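Local coordinates for 2-oxoglutarate dehydrogenase E3 component (Thermus thermophilus, PDB 2YQU), which probably reoxidises protein-bound dihydrolipoyl groups with NAD+, carrying the electrons through its FAD cofactor as a dihydrolipoamide dehydrogenase, at residues 48-53 and 81-86; 53-58 and 187-192; 73-78 and 164-169. One frame throughout, in Å; residues are numbered along the deposited sequence.

How the interactions relate
From the N terminus, the first of these segments lie on helix 45-63, used twice, with E53 shared by interactions 1 and 2. Strand 68-75 and the start of helix 77-102 bring in 73-78, the first half of interaction 3. Further along that helix, 81-86 returns to 48-53 and closes interaction 1. After further strands of the FAD-binding part, the chain enters the NAD-binding part: 164-169 closes interaction 3, and 187-192 closes interaction 2. Interaction 1 therefore crosses both others, while interaction 3 nests inside the long loop of interaction 2. Interaction 1 pairs two helices beside the flavin; interactions 2 and 3 tie that pair and its linking strand to the NAD-binding part, meeting where L189 touches L75 and V166.

Interaction 1 of 3, residues 48-53 and 81-86; sequences SKALLE and MAHKDK. With FAD (flavin-adenine dinucleotide), chain D.
A50 and L51 pack against H83 and K84 in a buried helix-helix contact, where helix 45-63 runs roughly antiparallel to helix 77-102 beside the flavin. The two short axes pass 8.9 Å apart at an angle of 141°. Alanine suits the closest point: the CA atoms of A50 and K84 are only 5.4 Å apart, and A50 CB lies 4.0 Å from K84 CA, so the small methyl rests directly on the facing backbone. The same methyl meets the H83 ring obliquely, and the imidazole continues outward to give its NE2 a hydrogen bond to the backbone oxygen of A378 in the second subunit. Next to A50, L51 lies across the aliphatic part of K84, with L51 CG 4.1 Å from K84 CD, while its CD2 faces M81 SD at 4.4 Å. Lysine works in this buried place because its methylenes supply the apolar surface; the chain runs out with CG anti to the backbone N (chi1 180°) and bends only at chi3, taking NZ to the carbonyl oxygen of L161. In the pyridine nucleotide-disulfide oxidoreductase fold, helix 45-63 starts at one cysteine of the C40-C45 disulfide and passes the isoalloxazine ring. From the side of the helix turned from 81-86, K49 bends at chi2 and chi3 to bring NZ to FAD N5, a hydrogen bond of 3.1 Å. K49 NZ also donates to S48 OG at 2.9 Å and forms a salt bridge with E181, so it is shared between the flavin, S48 and E181. S48 OG, 3.5 Å from FAD C6, accepts that bond, while the one proton of this hydroxyl beside the flavin can serve the backbone oxygen of either G44 or C45.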
# COMPACT_ATOMS: atom_id res chain seq x y z
N SER A 48 -7.45 18.21 1.54
CA SER A 48 -8.07 17.53 0.40
C SER A 48 -8.08 16.03 0.64
O SER A 48 -9.09 15.38 0.36
CB SER A 48 -7.40 17.88 -0.93
OG SER A 48 -6.01 17.61 -0.93
N LYS A 49 -6.99 15.48 1.17
CA LYS A 49 -6.96 14.04 1.47
C LYS A 49 -7.90 13.67 2.62
O LYS A 49 -8.51 12.61 2.60
CB LYS A 49 -5.53 13.52 1.69
CG LYS A 49 -4.94 12.83 0.44
CD LYS A 49 -5.22 13.62 -0.86
CE LYS A 49 -4.15 14.59 -1.22
NZ LYS A 49 -4.56 15.53 -2.35
N ALA A 50 -8.06 14.56 3.60
CA ALA A 50 -9.05 14.37 4.67
C ALA A 50 -10.45 14.20 4.06
O ALA A 50 -11.19 13.26 4.40
CB ALA A 50 -9.02 15.53 5.66
N LEU A 51 -10.79 15.07 3.12
CA LEU A 51 -12.09 15.04 2.47
C LEU A 51 -12.22 13.81 1.58
O LEU A 51 -13.26 13.19 1.54
CB LEU A 51 -12.34 16.30 1.64
CG LEU A 51 -12.58 17.59 2.44
CD1 LEU A 51 -12.79 18.73 1.46
CD2 LEU A 51 -13.76 17.50 3.39
N LEU A 52 -11.15 13.46 0.87
CA LEU A 52 -11.19 12.32 -0.04
C LEU A 52 -11.34 10.99 0.70
O LEU A 52 -12.13 10.13 0.29
CB LEU A 52 -9.94 12.29 -0.92
CG LEU A 52 -9.97 13.29 -2.08
CD1 LEU A 52 -8.56 13.60 -2.55
CD2 LEU A 52 -10.83 12.77 -3.24
N GLU A 53 -10.58 10.80 1.77
CA GLU A 53 -10.62 9.53 2.51
C GLU A 53 -11.99 9.32 3.14
O GLU A 53 -12.54 8.23 3.07
CB GLU A 53 -9.53 9.49 3.58
CG GLU A 53 -8.12 9.36 3.03
CD GLU A 53 -7.79 7.95 2.58
OE1 GLU A 53 -6.62 7.68 2.27
OE2 GLU A 53 -8.70 7.09 2.54
N MET A 81 -16.35 18.62 7.94
CA MET A 81 -15.46 19.78 7.89
C MET A 81 -14.67 19.90 9.19
O MET A 81 -13.52 20.35 9.17
CB MET A 81 -16.26 21.06 7.62
CG MET A 81 -16.84 21.11 6.22
SD MET A 81 -15.56 21.23 4.97
CE MET A 81 -16.52 21.13 3.50
N ALA A 82 -15.26 19.48 10.30
CA ALA A 82 -14.59 19.51 11.59
C ALA A 82 -13.40 18.54 11.59
O ALA A 82 -12.35 18.85 12.11
CB ALA A 82 -15.55 19.18 12.72
N HIS A 83 -13.59 17.37 10.99
CA HIS A 83 -12.51 16.39 10.87
C HIS A 83 -11.37 16.99 10.04
O HIS A 83 -10.21 16.91 10.42
CB HIS A 83 -13.00 15.09 10.23
CG HIS A 83 -11.90 14.15 9.87
ND1 HIS A 83 -11.16 13.48 10.83
CD2 HIS A 83 -11.38 13.79 8.67
CE1 HIS A 83 -10.24 12.75 10.22
NE2 HIS A 83 -10.35 12.92 8.92
N LYS A 84 -11.73 17.61 8.91
CA LYS A 84 -10.76 18.23 8.02
C LYS A 84 -9.93 19.24 8.79
O LYS A 84 -8.70 19.22 8.74
CB LYS A 84 -11.49 18.93 6.87
CG LYS A 84 -10.57 19.63 5.85
CD LYS A 84 -11.35 20.58 4.94
CE LYS A 84 -11.91 21.78 5.72
NZ LYS A 84 -12.35 22.89 4.83
N ASP A 85 -10.61 20.11 9.53
CA ASP A 85 -9.95 21.19 10.26
C ASP A 85 -9.04 20.65 11.36
O ASP A 85 -7.97 21.20 11.59
CB ASP A 85 -10.97 22.13 10.89
CG ASP A 85 -11.67 23.01 9.88
OD1 ASP A 85 -12.78 23.50 10.19
OD2 ASP A 85 -11.20 23.27 8.75
N LYS A 86 -9.47 19.58 12.03
CA LYS A 86 -8.71 18.97 13.11
C LYS A 86 -7.44 18.31 12.58
O LYS A 86 -6.38 18.39 13.22
CB LYS A 86 -9.58 17.92 13.81
CG LYS A 86 -8.97 17.29 15.04
CD LYS A 86 -10.03 16.48 15.79
CE LYS A 86 -9.46 15.81 17.02
NZ LYS A 86 -10.55 15.32 17.91
PA FAD D . 4.04 26.14 -0.62
O1A FAD D . 3.03 26.85 -1.43
O2A FAD D . 3.50 24.87 0.05
O5B FAD D . 4.65 27.15 0.46
C5B FAD D . 5.00 28.46 0.07
C4B FAD D . 4.82 29.34 1.29
O4B FAD D . 5.53 30.54 1.06
C3B FAD D . 3.37 29.73 1.53
O3B FAD D . 2.97 29.33 2.83
C2B FAD D . 3.35 31.24 1.40
O2B FAD D . 2.50 31.84 2.36
C1B FAD D . 4.80 31.61 1.61
N9A FAD D . 5.29 32.83 0.96
C8A FAD D . 5.25 33.16 -0.37
N7A FAD D . 5.86 34.34 -0.55
C5A FAD D . 6.30 34.78 0.65
C6A FAD D . 6.99 35.92 1.05
N6A FAD D . 7.50 36.79 0.19
N1A FAD D . 7.30 36.04 2.38
C2A FAD D . 6.95 35.10 3.32
N3A FAD D . 6.28 33.97 2.91
C4A FAD D . 5.96 33.83 1.60
N1 FAD D . 0.89 17.95 -3.69
C2 FAD D . 1.20 16.63 -3.45
O2 FAD D . 2.35 16.21 -3.56
N3 FAD D . 0.20 15.76 -3.09
C4 FAD D . -1.10 16.19 -2.97
O4 FAD D . -1.90 15.43 -2.45
C4X FAD D . -1.43 17.53 -3.20
N5 FAD D . -2.73 17.98 -3.07
C5X FAD D . -3.02 19.32 -3.31
C6 FAD D . -4.34 19.77 -3.18
C7 FAD D . -4.64 21.12 -3.42
C7M FAD D . -6.05 21.58 -3.17
C8 FAD D . -3.63 22.01 -3.77
C8M FAD D . -3.86 23.50 -3.71
C9 FAD D . -2.32 21.56 -3.89
C9A FAD D . -2.00 20.21 -3.67
N10 FAD D . -0.69 19.75 -3.81
C10 FAD D . -0.41 18.41 -3.56
C1' FAD D . 0.42 20.62 -4.32
C2' FAD D . 1.24 21.11 -3.11
O2' FAD D . 0.41 21.84 -2.21
C3' FAD D . 2.45 21.93 -3.52
O3' FAD D . 3.20 21.21 -4.49
C4' FAD D . 3.36 22.20 -2.33
O4' FAD D . 2.65 22.90 -1.33
C5' FAD D . 4.61 22.97 -2.77
O5' FAD D . 5.40 23.29 -1.64
P FAD D . 6.31 24.62 -1.63
O1P FAD D . 7.12 24.65 -0.38
O2P FAD D . 7.09 24.76 -2.93
O3P FAD D . 5.29 25.87 -1.61

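Interaction 2 of 3, residues 53-58 and 187-192; sequences ETTERI and HRLGAE
R188 reaches from the end of helix 177-188 across the flank of helix 45-63, over T55 and E56. Its CB lies 4.1 Å from T55 CB, and the chain, straight from CG to NE, then lays CD 3.4 Å from T55 OG1. At the tip, E56 lies over one face of the guanidinium near its rim, with E56 CB 3.5 Å from R188 NH1 and E56 CG 3.7 Å from R188 NH2. The glutamate thus offers its methylenes, not its carboxylate, which turns to R57. R188 NH1 donates to T55 OG1 at 3.1 Å, nearly straight at 164° and in the guanidinium plane. Threonine fits because its hydroxyl, also bonded to the backbone oxygen of L51, can accept as well, while CG2 meets L189 CD2 at 3.9 Å. With a leucine in place of R188, the T55 hydroxyl would probably lose its donor and the E56 methylenes the flat group they cover. Just beyond, G190 takes a positive phi (114°) that only glycine accepts comfortably, and the helix ends in a Schellman motif, closing the helix that follows what is probably the Rossmann-type, glycine-rich NAD-binding turn.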
# COMPACT_ATOMS: atom_id res chain seq x y z
N GLU A 53 -10.58 10.80 1.77
CA GLU A 53 -10.62 9.53 2.51
C GLU A 53 -11.99 9.32 3.14
O GLU A 53 -12.54 8.23 3.07
CB GLU A 53 -9.53 9.49 3.58
CG GLU A 53 -8.12 9.36 3.03
CD GLU A 53 -7.79 7.95 2.58
OE1 GLU A 53 -6.62 7.68 2.27
OE2 GLU A 53 -8.70 7.09 2.54
N THR A 54 -12.53 10.38 3.74
CA THR A 54 -13.80 10.29 4.45
C THR A 54 -14.98 10.17 3.50
O THR A 54 -15.88 9.38 3.75
CB THR A 54 -14.01 11.50 5.40
OG1 THR A 54 -13.73 12.73 4.73
CG2 THR A 54 -13.04 11.45 6.57
N THR A 55 -14.99 10.94 2.42
CA THR A 55 -16.10 10.86 1.46
C THR A 55 -16.07 9.53 0.75
O THR A 55 -17.12 9.01 0.38
CB THR A 55 -16.10 12.00 0.42
OG1 THR A 55 -14.82 12.09 -0.22
CG2 THR A 55 -16.33 13.34 1.09
N GLU A 56 -14.89 8.96 0.57
CA GLU A 56 -14.79 7.66 -0.09
C GLU A 56 -15.55 6.60 0.70
O GLU A 56 -16.28 5.80 0.12
CB GLU A 56 -13.34 7.24 -0.28
CG GLU A 56 -13.16 6.10 -1.27
CD GLU A 56 -12.71 4.81 -0.62
OE1 GLU A 56 -11.67 4.26 -1.05
OE2 GLU A 56 -13.39 4.35 0.32
N ARG A 57 -15.37 6.59 2.02
CA ARG A 57 -16.06 5.64 2.90
C ARG A 57 -17.57 5.87 2.85
O ARG A 57 -18.35 4.92 2.76
CB ARG A 57 -15.59 5.79 4.35
CG ARG A 57 -14.48 4.85 4.75
CD ARG A 57 -13.15 5.20 4.17
NE ARG A 57 -12.57 4.12 3.36
CZ ARG A 57 -11.50 4.27 2.59
NH1 ARG A 57 -11.04 3.23 1.89
NH2 ARG A 57 -10.87 5.45 2.49
N ILE A 58 -17.96 7.13 2.91
CA ILE A 58 -19.37 7.51 2.83
C ILE A 58 -19.98 7.03 1.51
O ILE A 58 -21.05 6.42 1.50
CB ILE A 58 -19.51 9.05 2.99
CG1 ILE A 58 -19.26 9.43 4.44
CG2 ILE A 58 -20.89 9.55 2.55
CD1 ILE A 58 -18.92 10.87 4.65
N HIS A 187 -19.02 15.27 -5.78
CA HIS A 187 -19.83 14.28 -6.49
C HIS A 187 -20.28 13.16 -5.55
O HIS A 187 -21.44 12.73 -5.59
CB HIS A 187 -19.06 13.70 -7.67
CG HIS A 187 -19.73 12.51 -8.28
ND1 HIS A 187 -20.91 12.60 -8.98
CD2 HIS A 187 -19.41 11.20 -8.25
CE1 HIS A 187 -21.28 11.39 -9.37
NE2 HIS A 187 -20.39 10.52 -8.94
N ARG A 188 -19.37 12.71 -4.70
CA ARG A 188 -19.68 11.68 -3.71
C ARG A 188 -20.78 12.10 -2.75
O ARG A 188 -21.48 11.26 -2.20
CB ARG A 188 -18.44 11.33 -2.91
CG ARG A 188 -17.42 10.58 -3.67
CD ARG A 188 -16.09 10.54 -2.97
NE ARG A 188 -15.15 9.64 -3.63
CZ ARG A 188 -13.89 9.49 -3.26
NH1 ARG A 188 -13.41 10.15 -2.22
NH2 ARG A 188 -13.10 8.66 -3.94
N LEU A 189 -20.89 13.41 -2.51
CA LEU A 189 -21.88 13.95 -1.57
C LEU A 189 -23.18 14.38 -2.25
O LEU A 189 -24.07 14.94 -1.60
CB LEU A 189 -21.26 15.12 -0.80
CG LEU A 189 -20.00 14.75 0.01
CD1 LEU A 189 -19.48 15.94 0.76
CD2 LEU A 189 -20.26 13.59 0.97
N GLY A 190 -23.30 14.12 -3.55
CA GLY A 190 -24.56 14.30 -4.27
C GLY A 190 -24.56 15.38 -5.32
O GLY A 190 -25.59 15.63 -5.96
N ALA A 191 -23.43 16.06 -5.50
CA ALA A 191 -23.33 17.12 -6.50
C ALA A 191 -23.31 16.51 -7.90
O ALA A 191 -22.70 15.47 -8.13
CB ALA A 191 -22.07 17.96 -6.26
N GLU A 192 -24.00 17.17 -8.82
CA GLU A 192 -23.85 16.89 -10.24
C GLU A 192 -22.62 17.68 -10.67
O GLU A 192 -22.59 18.91 -10.58
CB GLU A 192 -25.08 17.35 -11.04
CG GLU A 192 -26.36 16.64 -10.64
CD GLU A 192 -27.56 17.03 -11.49
OE1 GLU A 192 -27.45 17.95 -12.33
OE2 GLU A 192 -28.63 16.41 -11.31

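Interaction 3 of 3, residues 73-78 and 164-169; sequences VELDLP and PEVPKR
L75 and L77 press against V166 and the backbone before it at a surface contact between two domains. On one side, strand 68-75 of the FAD-binding part turns into helix 77-102; on the other is the loop that leads into strand 169-173, a strand of the Rossmann-like parallel sheet of the NAD-binding domain. Polar interactions serve each side separately. D76 is the N-cap of helix 77-102, its OD1 accepting from the backbone N of A79, a place where a short acidic chain can answer an amide at a helix start. E165 turns its carboxylate away to a salt bridge with R255, while V73 and E74 pair with an antiparallel strand of the second subunit. Between the segments the contact is van der Waals packing, of two kinds. The first is side chain on backbone: one methyl of L77 settles on the loop, CD2 lying 3.6 Å from E165 CA and 3.8 Å from P164 O. With CG anti to the backbone N (chi1 -167°), the branch is carried out to the loop, and leucine has the length to get there. The second is side chain on side chain, where L75 and V166 meet obliquely and both also touch L189. Here the branched ends are pressed tighter than usual van der Waals contact, with L75 CD2 only 3.4 Å from V166 CG2.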
# COMPACT_ATOMS: atom_id res chain seq x y z
N VAL A 73 -27.35 6.37 5.24
CA VAL A 73 -26.11 7.13 5.41
C VAL A 73 -26.40 8.59 5.06
O VAL A 73 -26.69 8.91 3.91
CB VAL A 73 -24.97 6.60 4.51
CG1 VAL A 73 -23.67 7.35 4.79
CG2 VAL A 73 -24.79 5.11 4.71
N GLU A 74 -26.34 9.45 6.07
CA GLU A 74 -26.64 10.87 5.92
C GLU A 74 -25.34 11.63 6.06
O GLU A 74 -24.62 11.45 7.02
CB GLU A 74 -27.62 11.32 7.02
CG GLU A 74 -28.18 12.73 6.82
CD GLU A 74 -28.81 13.34 8.07
OE1 GLU A 74 -29.10 14.55 8.03
OE2 GLU A 74 -29.03 12.64 9.08
N LEU A 75 -25.06 12.51 5.11
CA LEU A 75 -23.94 13.42 5.22
C LEU A 75 -24.15 14.31 6.44
O LEU A 75 -25.25 14.82 6.69
CB LEU A 75 -23.81 14.27 3.95
CG LEU A 75 -22.89 15.50 4.05
CD1 LEU A 75 -21.43 15.10 4.25
CD2 LEU A 75 -23.04 16.36 2.80
N ASP A 76 -23.07 14.47 7.21
CA ASP A 76 -23.00 15.38 8.34
C ASP A 76 -21.89 16.36 8.00
O ASP A 76 -20.74 16.17 8.39
CB ASP A 76 -22.70 14.57 9.62
CG ASP A 76 -22.69 15.42 10.88
OD1 ASP A 76 -22.63 16.66 10.79
OD2 ASP A 76 -22.70 14.92 12.03
N LEU A 77 -22.23 17.39 7.23
CA LEU A 77 -21.23 18.32 6.70
C LEU A 77 -20.41 19.04 7.77
O LEU A 77 -19.19 19.14 7.61
CB LEU A 77 -21.85 19.32 5.72
CG LEU A 77 -20.88 20.14 4.87
CD1 LEU A 77 -19.82 19.28 4.19
CD2 LEU A 77 -21.67 20.94 3.84
N PRO A 78 -21.03 19.52 8.86
CA PRO A 78 -20.26 20.13 9.96
C PRO A 78 -19.23 19.17 10.54
O PRO A 78 -18.11 19.60 10.80
CB PRO A 78 -21.33 20.47 11.01
CG PRO A 78 -22.62 20.50 10.27
CD PRO A 78 -22.48 19.57 9.11
N PRO A 164 -20.19 25.72 2.12
CA PRO A 164 -21.13 25.68 3.26
C PRO A 164 -22.32 24.71 3.10
O PRO A 164 -23.03 24.43 4.07
CB PRO A 164 -21.60 27.14 3.37
CG PRO A 164 -21.42 27.72 2.00
CD PRO A 164 -20.28 26.99 1.37
N GLU A 165 -22.55 24.24 1.88
CA GLU A 165 -23.46 23.13 1.60
C GLU A 165 -23.00 22.42 0.33
O GLU A 165 -22.15 22.93 -0.40
CB GLU A 165 -24.90 23.62 1.45
CG GLU A 165 -25.17 24.50 0.23
CD GLU A 165 -24.69 25.93 0.38
OE1 GLU A 165 -24.01 26.41 -0.55
OE2 GLU A 165 -24.97 26.58 1.41
N VAL A 166 -23.55 21.24 0.07
CA VAL A 166 -23.23 20.53 -1.16
C VAL A 166 -23.87 21.29 -2.33
O VAL A 166 -25.07 21.56 -2.31
CB VAL A 166 -23.75 19.09 -1.14
CG1 VAL A 166 -23.38 18.37 -2.44
CG2 VAL A 166 -23.19 18.35 0.07
N PRO A 167 -23.07 21.67 -3.33
CA PRO A 167 -23.63 22.35 -4.50
C PRO A 167 -24.47 21.39 -5.32
O PRO A 167 -24.01 20.29 -5.63
CB PRO A 167 -22.38 22.80 -5.28
CG PRO A 167 -21.31 21.87 -4.86
CD PRO A 167 -21.62 21.47 -3.44
N LYS A 168 -25.70 21.77 -5.65
CA LYS A 168 -26.53 20.92 -6.50
C LYS A 168 -25.83 20.67 -7.83
O LYS A 168 -25.82 19.55 -8.33
CB LYS A 168 -27.92 21.53 -6.72
CG LYS A 168 -28.87 20.60 -7.45
CD LYS A 168 -30.30 21.15 -7.51
CE LYS A 168 -30.99 20.75 -8.81
NZ LYS A 168 -30.55 21.63 -9.95
N ARG A 169 -25.23 21.72 -8.39
CA ARG A 169 -24.44 21.62 -9.62
C ARG A 169 -23.08 22.29 -9.40
O ARG A 169 -23.00 23.42 -8.94
CB ARG A 169 -25.19 22.29 -10.79
CG ARG A 169 -26.44 21.54 -11.24
CD ARG A 169 -27.06 22.05 -12.54
NE ARG A 169 -27.63 23.39 -12.42
CZ ARG A 169 -28.10 24.12 -13.44
NH1 ARG A 169 -28.06 23.67 -14.69
NH2 ARG A 169 -28.60 25.33 -13.20